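Local coordinates for uncharacterized NTF-2 like protein (Silicibacter pomeroyi DSS-3, PDB 3FKA) that is of unknown function but has the NTF2-like fold of the putative lumazine-binding family, whose curved sheet and helices commonly enclose a ligand pocket, at residues B[87-92]-B[96-101]; B[12-17]-B[110-115]; B[33-38]-B[102-107]. All coordinates share one frame; numbering follows the deposited sequence. Where two conformers were deposited one is given.

Interaction 1: residues B[87-92]-B[96-101]; sequences HVENDW and RFDDFL
Residues 87-92 and 96-101 pair as the antiparallel arms of a beta hairpin, in which the hydrogen-bonded pairs Val88–Asp99 and Asn90–Phe97 alternate with the non-hydrogen-bonded pairs His87–Phe100, Glu89–Asp98 and Asp91–Arg96. The side chains show how one ladder can serve two different surfaces. On the face bearing His87, the imidazole reaches diagonally across to Asp98: NE2 donates to OD1 over 2.8 Å with an N-H...O angle of 168°. The oxygen lies in the ring plane, although the hydrogen approaches it from above the carboxylate plane. With CG anti to its backbone N (chi1 171°), the same imidazole turns one face to Phe100, whose CE1 edge points at His87 CG from 3.5 Å in an edge-to-face pair with planes 87° apart. At the other end of this face Arg96, its chain bent at chi2 and chi3, folds back so that NE meets Asp91 OD1 near the syn side, in a salt bridge whose modelled length of 2.5 Å is doubtfully short. The opposite face carries a second diagonal bond, Asn90 ND2 to Asp99 OD2 at 2.7 Å; the acceptor is in the amide plane, but the N-H descends steeply onto the carboxylate. Beyond it, Phe97 CZ packs against the indole edge of Trp92 at CE3, 3.7 Å away. Both buried acids have further partners: Asp98 forms salt bridges with Arg118 and Arg120, and Asp99 OD2 is bonded to Tyr18. The histidine is thus fixed in rotation by one bond and one aromatic edge, while Asp98, gripped by His87 and two arginines, ties the hairpin to the C-terminal strand and the tail beyond it.

Interaction 2: residues B[12-17]-B[110-115]; sequences TALVET and WRIVSK. With EDO (1,2-ethanediol), chain Q.
A single methyl group carries most of this contact: Leu14 CD2, projecting from helix 12-17, is the atom that meets strand 110-115 at nearly every point. It lies 4.0 Å from Trp110 CB and 4.0 Å from Ile112 CG1, bridging two residues that face the helix from alternate positions of the strand. A chi1 of 177° together with a chi2 of 63° brings Leu14 CD2 between these two atoms, and CD2 also rests 3.9 Å from the carbonyl oxygen Trp110 O. No hydrogen bond joins the segments, so they are held by van der Waals packing. The Trp110 side chain crosses that of Leu14 at about a right angle; only its CB stays close, the indole leading away along the helix to Ala10, Leu11 and His7. From another approach the same Trp110 O accepts a hydrogen bond of 2.9 Å from O2 of an ethanediol, probably picked up from the crystallisation liquor. Arg111 points away from the helix, and its guanidinium bonds to Glu31 O. Further on, Val113 and Ser114 both oppose Thr102, a classic beta bulge. A long N-terminal helix packed across the concave side of a curved sheet in this way is characteristic of the NTF2-like alpha+beta cone fold.

Interaction 3: residues B[33-38]-B[102-107]; sequences IFFGKA and TVLLHE. With EDO (1,2-ethanediol), chain R.
Leu104 is the first residue of strand 102-106 to touch segment 33-38, and it does so with one methyl, CD2, which comes within 4.2 Å of Phe35 CZ. Its approach to the phenyl ring is oblique. Two residues later, on the same side of the strand, His106 supplies the second point of contact: its CB sits in the plane of the Phe35 ring, 4.0 Å from CZ at the edge. The imidazole and the phenyl are inclined by 48° with centroids 6.0 Å apart, neither stacked nor edge-to-face, and His106 CD2 lies 4.1 Å from Phe35 CE1. The His106 ND1 is bonded to His43 NE2 of the second subunit, which helps to fix the imidazole's rotation. Phe35 thus sets the far end of its ring, at CZ, against two alternate residues of the strand, without any polar link across the contact. Behind it the chain makes a type I turn from Phe35 to Ala38, where Lys37 N donates to O2 of a bound ethanediol at 2.9 Å. Phe35 comes two residues after the end of helix 27-33 and touches Arg111 of strand 109-119, while Leu104 packs on Ile83 of strand 83-92; Trp50 and Leu48 of the second subunit meet Phe35 and Leu104, placing the contact at the subunit interface beside the sheet.

How the interactions relate
Strand 95-106 ties the set together: its first half pairs in interaction 1 and its second half packs in interaction 3, the two centres lying about 18 Å apart on opposite sides of the chain's centre. Strand 109-119, used by interaction 2, is its neighbour in the same sheet. Interaction 2 lies about 12 Å from interaction 1, where Leu101 packs on Lys115, and about 8 Å from interaction 3, where Ile112 N probably bonds to Ile33 O. Along the chain the contacts are nested, 87-101 within 33-107 within 12-115. Hairpin, helix packing and the corner after helix 27-33 are thereby joined through one sheet, and all three contacts touch the second subunit.

Interaction 1: residues B[87-92]-B[96-101]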
loop_
_atom_site.group_PDB
_atom_site.type_symbol
_atom_site.label_atom_id
_atom_site.label_comp_id
_atom_site.label_asym_id
_atom_site.label_seq_id
_atom_site.Cartn_x
_atom_site.Cartn_y
_atom_site.Cartn_z
ATOM N N HIS B 87 0.912 -6.089 -5.224
ATOM C CA HIS B 87 2.271 -6.526 -4.874
ATOM C C HIS B 87 2.092 -8.022 -4.608
ATOM O O HIS B 87 1.395 -8.408 -3.656
ATOM C CB HIS B 87 2.893 -5.788 -3.688
ATOM C CG HIS B 87 4.181 -6.376 -3.194
ATOM N ND1 HIS B 87 4.680 -6.117 -1.933
ATOM C CD2 HIS B 87 5.042 -7.250 -3.766
ATOM C CE1 HIS B 87 5.822 -6.764 -1.776
ATOM N NE2 HIS B 87 6.065 -7.459 -2.874
ATOM N N VAL B 88 2.713 -8.850 -5.450
ATOM C CA VAL B 88 2.660 -10.275 -5.332
ATOM C C VAL B 88 4.060 -10.862 -5.166
ATOM O O VAL B 88 4.993 -10.427 -5.861
ATOM C CB VAL B 88 2.033 -10.941 -6.626
ATOM C CG1 VAL B 88 1.916 -12.480 -6.496
ATOM C CG2 VAL B 88 0.648 -10.335 -6.958
ATOM N N GLU B 89 4.208 -11.783 -4.213
ATOM C CA GLU B 89 5.444 -12.514 -3.988
ATOM C C GLU B 89 5.270 -13.826 -4.693
ATOM O O GLU B 89 4.215 -14.427 -4.565
ATOM C CB GLU B 89 5.678 -12.878 -2.532
ATOM C CG GLU B 89 5.875 -11.763 -1.564
ATOM C CD GLU B 89 6.141 -12.289 -0.151
ATOM O OE1 GLU B 89 5.821 -13.454 0.148
ATOM O OE2 GLU B 89 6.685 -11.542 0.677
ATOM N N ASN B 90 6.265 -14.288 -5.443
ATOM C CA ASN B 90 6.100 -15.591 -6.098
ATOM C C ASN B 90 7.416 -16.215 -6.488
ATOM O O ASN B 90 8.400 -15.526 -6.632
ATOM C CB ASN B 90 5.156 -15.504 -7.297
ATOM C CG ASN B 90 5.646 -14.604 -8.376
ATOM O OD1 ASN B 90 6.621 -14.903 -9.047
ATOM N ND2 ASN B 90 4.908 -13.549 -8.633
ATOM N N ASP B 91 7.404 -17.537 -6.600
ATOM C CA ASP B 91 8.560 -18.285 -7.029
ATOM C C ASP B 91 8.365 -18.639 -8.485
ATOM O O ASP B 91 7.254 -18.936 -8.908
ATOM C CB ASP B 91 8.752 -19.591 -6.265
ATOM C CG ASP B 91 9.252 -19.392 -4.867
ATOM O OD1 ASP B 91 9.660 -18.276 -4.541
ATOM O OD2 ASP B 91 9.281 -20.373 -4.095
ATOM N N TRP B 92 9.443 -18.569 -9.244
ATOM C CA TRP B 92 9.431 -18.951 -10.648
ATOM C C TRP B 92 10.848 -19.328 -11.046
ATOM O O TRP B 92 11.789 -18.593 -10.755
ATOM C CB TRP B 92 8.906 -17.831 -11.553
ATOM C CG TRP B 92 8.964 -18.211 -13.024
ATOM C CD1 TRP B 92 8.138 -19.066 -13.671
ATOM C CD2 TRP B 92 9.897 -17.738 -14.004
ATOM N NE1 TRP B 92 8.489 -19.162 -14.998
ATOM C CE2 TRP B 92 9.560 -18.350 -15.235
ATOM C CE3 TRP B 92 10.990 -16.863 -13.963
ATOM C CZ2 TRP B 92 10.276 -18.123 -16.416
ATOM C CZ3 TRP B 92 11.695 -16.610 -15.155
ATOM C CH2 TRP B 92 11.341 -17.255 -16.354
ATOM N N ARG B 96 12.952 -16.178 -6.292
ATOM C CA ARG B 96 11.861 -15.487 -5.597
ATOM C C ARG B 96 11.755 -14.079 -6.146
ATOM O O ARG B 96 12.734 -13.345 -6.141
ATOM C CB ARG B 96 12.123 -15.380 -4.100
ATOM C CG ARG B 96 11.018 -14.659 -3.276
ATOM C CD ARG B 96 9.672 -15.350 -3.258
ATOM N NE ARG B 96 9.767 -16.657 -2.588
ATOM C CZ ARG B 96 9.534 -16.912 -1.303
ATOM N NH1 ARG B 96 9.210 -15.953 -0.420
ATOM N NH2 ARG B 96 9.669 -18.173 -0.884
ATOM N N PHE B 97 10.548 -13.679 -6.505
ATOM C CA PHE B 97 10.298 -12.369 -7.056
ATOM C C PHE B 97 9.278 -11.560 -6.273
ATOM O O PHE B 97 8.425 -12.141 -5.604
ATOM C CB PHE B 97 9.665 -12.529 -8.433
ATOM C CG PHE B 97 10.558 -13.134 -9.475
ATOM C CD1 PHE B 97 10.748 -14.514 -9.539
ATOM C CD2 PHE B 97 11.126 -12.341 -10.464
ATOM C CE1 PHE B 97 11.546 -15.101 -10.517
ATOM C CE2 PHE B 97 11.931 -12.929 -11.468
ATOM C CZ PHE B 97 12.149 -14.309 -11.479
ATOM N N ASP B 98 9.404 -10.232 -6.375
ATOM C CA ASP B 98 8.424 -9.286 -5.923
ATOM C C ASP B 98 7.941 -8.721 -7.255
ATOM O O ASP B 98 8.770 -8.233 -8.025
ATOM C CB ASP B 98 8.980 -8.163 -5.087
ATOM C CG ASP B 98 9.323 -8.618 -3.703
ATOM O OD1 ASP B 98 8.412 -9.040 -2.959
ATOM O OD2 ASP B 98 10.497 -8.546 -3.362
ATOM N N ASP B 99 6.648 -8.838 -7.518
ATOM C CA ASP B 99 6.005 -8.309 -8.700
ATOM C C ASP B 99 5.075 -7.175 -8.322
ATOM O O ASP B 99 4.324 -7.310 -7.345
ATOM C CB ASP B 99 5.104 -9.344 -9.374
ATOM C CG ASP B 99 5.844 -10.500 -9.999
ATOM O OD1 ASP B 99 7.071 -10.464 -10.242
ATOM O OD2 ASP B 99 5.135 -11.474 -10.302
ATOM N N PHE B 100 5.137 -6.055 -9.060
ATOM C CA PHE B 100 4.226 -4.938 -8.904
ATOM C C PHE B 100 3.433 -4.915 -10.211
ATOM O O PHE B 100 4.014 -4.642 -11.268
ATOM C CB PHE B 100 4.876 -3.594 -8.654
ATOM C CG PHE B 100 5.632 -3.478 -7.362
ATOM C CD1 PHE B 100 5.305 -4.224 -6.211
ATOM C CD2 PHE B 100 6.584 -2.480 -7.230
ATOM C CE1 PHE B 100 5.964 -4.014 -5.043
ATOM C CE2 PHE B 100 7.216 -2.266 -6.055
ATOM C CZ PHE B 100 6.917 -3.025 -4.946
ATOM N N LEU B 101 2.137 -5.206 -10.118
ATOM C CA LEU B 101 1.243 -5.278 -11.266
ATOM C C LEU B 101 0.281 -4.094 -11.324
ATOM O O LEU B 101 -0.205 -3.688 -10.284
ATOM C CB LEU B 101 0.392 -6.551 -11.154
ATOM C CG LEU B 101 0.990 -7.968 -11.046
ATOM C CD1 LEU B 101 -0.102 -8.986 -10.626
ATOM C CD2 LEU B 101 1.674 -8.445 -12.320
#

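Interaction 2: residues B[12-17]-B[110-115]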
loop_
_atom_site.group_PDB
_atom_site.type_symbol
_atom_site.label_atom_id
_atom_site.label_comp_id
_atom_site.label_asym_id
_atom_site.label_seq_id
_atom_site.Cartn_x
_atom_site.Cartn_y
_atom_site.Cartn_z
ATOM N N THR B 12 -7.833 -11.255 -6.651
ATOM C CA THR B 12 -7.210 -12.384 -5.966
ATOM C C THR B 12 -7.219 -13.591 -6.921
ATOM O O THR B 12 -6.193 -14.288 -7.046
ATOM C CB THR B 12 -7.916 -12.684 -4.616
ATOM O OG1 THR B 12 -7.800 -11.528 -3.763
ATOM C CG2 THR B 12 -7.293 -13.862 -3.928
ATOM N N ALA B 13 -8.360 -13.816 -7.582
ATOM C CA ALA B 13 -8.495 -14.905 -8.581
ATOM C C ALA B 13 -7.535 -14.673 -9.741
ATOM O O ALA B 13 -6.920 -15.624 -10.230
ATOM C CB ALA B 13 -9.903 -15.005 -9.109
ATOM N N LEU B 14 -7.442 -13.425 -10.201
ATOM C CA LEU B 14 -6.538 -13.043 -11.284
ATOM C C LEU B 14 -5.100 -13.390 -10.923
ATOM O O LEU B 14 -4.380 -13.939 -11.757
ATOM C CB LEU B 14 -6.672 -11.555 -11.617
ATOM C CG LEU B 14 -5.732 -10.971 -12.680
ATOM C CD1 LEU B 14 -5.981 -11.636 -14.002
ATOM C CD2 LEU B 14 -5.922 -9.440 -12.782
ATOM N N VAL B 15 -4.677 -13.092 -9.694
ATOM C CA VAL B 15 -3.306 -13.402 -9.257
ATOM C C VAL B 15 -3.062 -14.917 -9.298
ATOM O O VAL B 15 -2.036 -15.365 -9.779
ATOM C CB VAL B 15 -3.007 -12.870 -7.855
ATOM C CG1 VAL B 15 -1.619 -13.331 -7.412
ATOM C CG2 VAL B 15 -3.081 -11.353 -7.850
ATOM N N GLU B 16 -4.016 -15.697 -8.793
ATOM C CA GLU B 16 -3.895 -17.146 -8.825
ATOM C C GLU B 16 -3.780 -17.658 -10.276
ATOM O O GLU B 16 -2.941 -18.504 -10.576
ATOM C CB GLU B 16 -5.066 -17.814 -8.117
ATOM C CG GLU B 16 -4.933 -19.348 -8.110
ATOM C CD GLU B 16 -5.955 -20.052 -7.226
ATOM O OE1 GLU B 16 -6.905 -19.419 -6.722
ATOM O OE2 GLU B 16 -5.802 -21.277 -7.028
ATOM N N THR B 17 -4.601 -17.119 -11.168
ATOM C CA THR B 17 -4.567 -17.497 -12.576
ATOM C C THR B 17 -3.206 -17.159 -13.182
ATOM O O THR B 17 -2.620 -17.958 -13.925
ATOM C CB THR B 17 -5.702 -16.816 -13.358
ATOM O OG1 THR B 17 -6.957 -17.245 -12.808
ATOM C CG2 THR B 17 -5.626 -17.200 -14.811
ATOM N N TRP B 110 -10.985 -7.772 -14.881
ATOM C CA TRP B 110 -9.667 -7.228 -14.548
ATOM C C TRP B 110 -8.628 -7.869 -15.444
ATOM O O TRP B 110 -8.620 -9.105 -15.585
ATOM C CB TRP B 110 -9.353 -7.444 -13.074
ATOM C CG TRP B 110 -10.238 -6.657 -12.160
ATOM C CD1 TRP B 110 -11.399 -7.074 -11.576
ATOM C CD2 TRP B 110 -10.035 -5.312 -11.740
ATOM N NE1 TRP B 110 -11.924 -6.064 -10.790
ATOM C CE2 TRP B 110 -11.108 -4.967 -10.886
ATOM C CE3 TRP B 110 -9.063 -4.347 -12.022
ATOM C CZ2 TRP B 110 -11.217 -3.708 -10.289
ATOM C CZ3 TRP B 110 -9.171 -3.092 -11.410
ATOM C CH2 TRP B 110 -10.230 -2.792 -10.552
ATOM N N ARG B 111 -7.759 -7.053 -16.054
ATOM C CA ARG B 111 -6.752 -7.561 -16.992
ATOM C C ARG B 111 -5.462 -6.780 -16.734
ATOM O O ARG B 111 -5.490 -5.568 -16.498
ATOM C CB ARG B 111 -7.260 -7.442 -18.422
ATOM C CG ARG B 111 -6.510 -8.269 -19.425
ATOM C CD ARG B 111 -7.156 -8.125 -20.779
ATOM N NE ARG B 111 -6.528 -9.022 -21.741
ATOM C CZ ARG B 111 -6.580 -8.891 -23.058
ATOM N NH1 ARG B 111 -7.168 -7.851 -23.639
ATOM N NH2 ARG B 111 -5.957 -9.794 -23.813
ATOM N N ILE B 112 -4.345 -7.482 -16.787
ATOM C CA ILE B 112 -3.047 -6.909 -16.425
ATOM C C ILE B 112 -2.449 -6.021 -17.519
ATOM O O ILE B 112 -2.309 -6.422 -18.683
ATOM C CB ILE B 112 -2.049 -7.999 -16.036
ATOM C CG1 ILE B 112 -2.594 -8.881 -14.903
ATOM C CG2 ILE B 112 -0.727 -7.325 -15.628
ATOM C CD1 ILE B 112 -1.764 -10.178 -14.660
ATOM N N VAL B 113 -2.093 -4.808 -17.113
ATOM C CA VAL B 113 -1.519 -3.798 -17.981
ATOM C C VAL B 113 0.010 -3.890 -18.004
ATOM O O VAL B 113 0.621 -3.768 -19.070
ATOM C CB VAL B 113 -1.981 -2.380 -17.558
ATOM C CG1 VAL B 113 -1.245 -1.269 -18.382
ATOM C CG2 VAL B 113 -3.498 -2.274 -17.699
ATOM N N SER B 114 0.616 -4.112 -16.838
ATOM C CA SER B 114 2.055 -4.198 -16.751
ATOM C C SER B 114 2.478 -4.889 -15.486
ATOM O O SER B 114 1.730 -4.933 -14.512
ATOM C CB SER B 114 2.673 -2.784 -16.747
ATOM O OG SER B 114 4.103 -2.829 -16.691
ATOM N N LYS B 115 3.687 -5.414 -15.538
ATOM C CA LYS B 115 4.305 -6.085 -14.408
ATOM C C LYS B 115 5.755 -5.637 -14.303
ATOM O O LYS B 115 6.486 -5.730 -15.273
ATOM C CB LYS B 115 4.327 -7.599 -14.573
ATOM C CG LYS B 115 4.825 -8.377 -13.320
ATOM C CD LYS B 115 5.471 -9.721 -13.681
ATOM C CE LYS B 115 4.610 -10.582 -14.595
ATOM N NZ LYS B 115 5.321 -11.837 -14.924
HETATM C C1 EDO Q . -10.070 -11.123 -20.064
HETATM O O1 EDO Q . -10.596 -9.825 -20.405
HETATM C C2 EDO Q . -9.259 -11.060 -18.786
HETATM O O2 EDO Q . -9.961 -10.308 -17.806
#

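Interaction 3: residues B[33-38]-B[102-107]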
loop_
_atom_site.group_PDB
_atom_site.type_symbol
_atom_site.label_atom_id
_atom_site.label_comp_id
_atom_site.label_asym_id
_atom_site.label_seq_id
_atom_site.Cartn_x
_atom_site.Cartn_y
_atom_site.Cartn_z
ATOM N N ILE B 33 -5.292 -13.038 -19.727
ATOM C CA ILE B 33 -5.096 -12.140 -18.554
ATOM C C ILE B 33 -4.193 -10.913 -18.664
ATOM O O ILE B 33 -4.228 -10.039 -17.767
ATOM C CB ILE B 33 -4.697 -12.993 -17.323
ATOM C CG1 ILE B 33 -3.264 -13.540 -17.405
ATOM C CG2 ILE B 33 -5.797 -14.089 -17.129
ATOM C CD1 ILE B 33 -2.857 -14.338 -16.180
ATOM N N PHE B 34 -3.377 -10.886 -19.714
ATOM C CA PHE B 34 -2.489 -9.770 -20.021
ATOM C C PHE B 34 -2.952 -9.129 -21.318
ATOM O O PHE B 34 -3.222 -9.843 -22.307
ATOM C CB PHE B 34 -1.042 -10.207 -20.238
ATOM C CG PHE B 34 -0.277 -10.512 -18.990
ATOM C CD1 PHE B 34 -0.215 -11.804 -18.481
ATOM C CD2 PHE B 34 0.420 -9.510 -18.335
ATOM C CE1 PHE B 34 0.492 -12.089 -17.332
ATOM C CE2 PHE B 34 1.140 -9.800 -17.172
ATOM C CZ PHE B 34 1.183 -11.089 -16.684
ATOM N N PHE B 35 -3.047 -7.795 -21.319
ATOM C CA PHE B 35 -3.342 -7.040 -22.516
ATOM C C PHE B 35 -2.270 -7.301 -23.568
ATOM O O PHE B 35 -1.106 -7.553 -23.229
ATOM C CB PHE B 35 -3.387 -5.529 -22.241
ATOM C CG PHE B 35 -4.687 -5.046 -21.667
ATOM C CD1 PHE B 35 -5.745 -4.774 -22.524
ATOM C CD2 PHE B 35 -4.862 -4.819 -20.311
ATOM C CE1 PHE B 35 -6.972 -4.292 -22.045
ATOM C CE2 PHE B 35 -6.104 -4.326 -19.825
ATOM C CZ PHE B 35 -7.148 -4.086 -20.701
ATOM N N GLY B 36 -2.653 -7.214 -24.835
ATOM C CA GLY B 36 -1.723 -7.392 -25.948
ATOM C C GLY B 36 -0.473 -6.543 -25.861
ATOM O O GLY B 36 0.609 -7.028 -26.137
ATOM N N LYS B 37 -0.641 -5.292 -25.425
ATOM C CA LYS B 37 0.447 -4.332 -25.285
ATOM C C LYS B 37 1.057 -4.285 -23.877
ATOM O O LYS B 37 1.816 -3.355 -23.557
ATOM C CB LYS B 37 -0.033 -2.936 -25.711
ATOM C CG LYS B 37 -0.443 -2.794 -27.154
ATOM C CD LYS B 37 -0.810 -1.336 -27.417
ATOM C CE LYS B 37 -1.330 -1.135 -28.800
ATOM N NZ LYS B 37 -1.758 0.292 -29.059
ATOM N N ALA B 38 0.811 -5.306 -23.051
ATOM C CA ALA B 38 1.366 -5.360 -21.709
ATOM C C ALA B 38 2.881 -5.552 -21.754
ATOM O O ALA B 38 3.422 -6.102 -22.725
ATOM C CB ALA B 38 0.764 -6.489 -20.906
ATOM N N THR B 102 0.019 -3.548 -12.516
ATOM C CA THR B 102 -0.975 -2.478 -12.714
ATOM C C THR B 102 -2.070 -3.248 -13.464
ATOM O O THR B 102 -1.757 -4.058 -14.363
ATOM C CB THR B 102 -0.493 -1.235 -13.474
ATOM O OG1 THR B 102 0.153 -1.615 -14.693
ATOM C CG2 THR B 102 0.482 -0.463 -12.607
ATOM N N VAL B 103 -3.334 -3.014 -13.094
ATOM C CA VAL B 103 -4.454 -3.777 -13.641
ATOM C C VAL B 103 -5.603 -2.829 -13.928
ATOM O O VAL B 103 -5.783 -1.842 -13.193
ATOM C CB VAL B 103 -4.927 -4.848 -12.620
ATOM C CG1 VAL B 103 -5.808 -5.916 -13.292
ATOM C CG2 VAL B 103 -3.735 -5.559 -11.924
ATOM N N LEU B 104 -6.364 -3.133 -14.974
ATOM C CA LEU B 104 -7.502 -2.326 -15.382
ATOM C C LEU B 104 -8.742 -3.197 -15.500
ATOM O O LEU B 104 -8.678 -4.289 -16.062
ATOM C CB LEU B 104 -7.261 -1.693 -16.736
ATOM C CG LEU B 104 -8.318 -0.737 -17.300
ATOM C CD1 LEU B 104 -8.342 0.597 -16.533
ATOM C CD2 LEU B 104 -8.072 -0.485 -18.798
ATOM N N LEU B 105 -9.857 -2.696 -14.982
ATOM C CA LEU B 105 -11.147 -3.353 -15.097
ATOM C C LEU B 105 -11.651 -2.873 -16.444
ATOM O O LEU B 105 -11.995 -1.699 -16.574
ATOM C CB LEU B 105 -12.100 -2.938 -13.984
ATOM C CG LEU B 105 -13.550 -3.437 -14.075
ATOM C CD1 LEU B 105 -13.650 -4.941 -14.065
ATOM C CD2 LEU B 105 -14.337 -2.838 -12.913
ATOM N N HIS B 106 -11.744 -3.770 -17.418
ATOM C CA HIS B 106 -12.148 -3.383 -18.764
ATOM C C HIS B 106 -13.113 -4.414 -19.329
ATOM O O HIS B 106 -12.837 -5.621 -19.290
ATOM C CB HIS B 106 -10.903 -3.242 -19.628
ATOM C CG HIS B 106 -11.187 -2.864 -21.043
ATOM N ND1 HIS B 106 -11.714 -1.638 -21.396
ATOM C CD2 HIS B 106 -10.970 -3.530 -22.196
ATOM C CE1 HIS B 106 -11.860 -1.593 -22.708
ATOM N NE2 HIS B 106 -11.413 -2.726 -23.219
ATOM N N GLU B 107 -14.242 -3.930 -19.843
ATOM C CA GLU B 107 -15.281 -4.808 -20.395
ATOM C C GLU B 107 -15.722 -5.902 -19.393
ATOM O O GLU B 107 -15.879 -7.068 -19.756
ATOM C CB GLU B 107 -14.813 -5.396 -21.721
ATOM C CG GLU B 107 -14.559 -4.314 -22.730
ATOM C CD GLU B 107 -14.096 -4.819 -24.069
ATOM O OE1 GLU B 107 -13.718 -6.006 -24.223
ATOM O OE2 GLU B 107 -14.104 -3.968 -24.971
HETATM C C1 EDO R . -5.180 -2.793 -26.414
HETATM O O1 EDO R . -6.234 -3.729 -26.103
HETATM C C2 EDO R . -4.014 -2.947 -25.438
HETATM O O2 EDO R . -3.217 -4.093 -25.732
#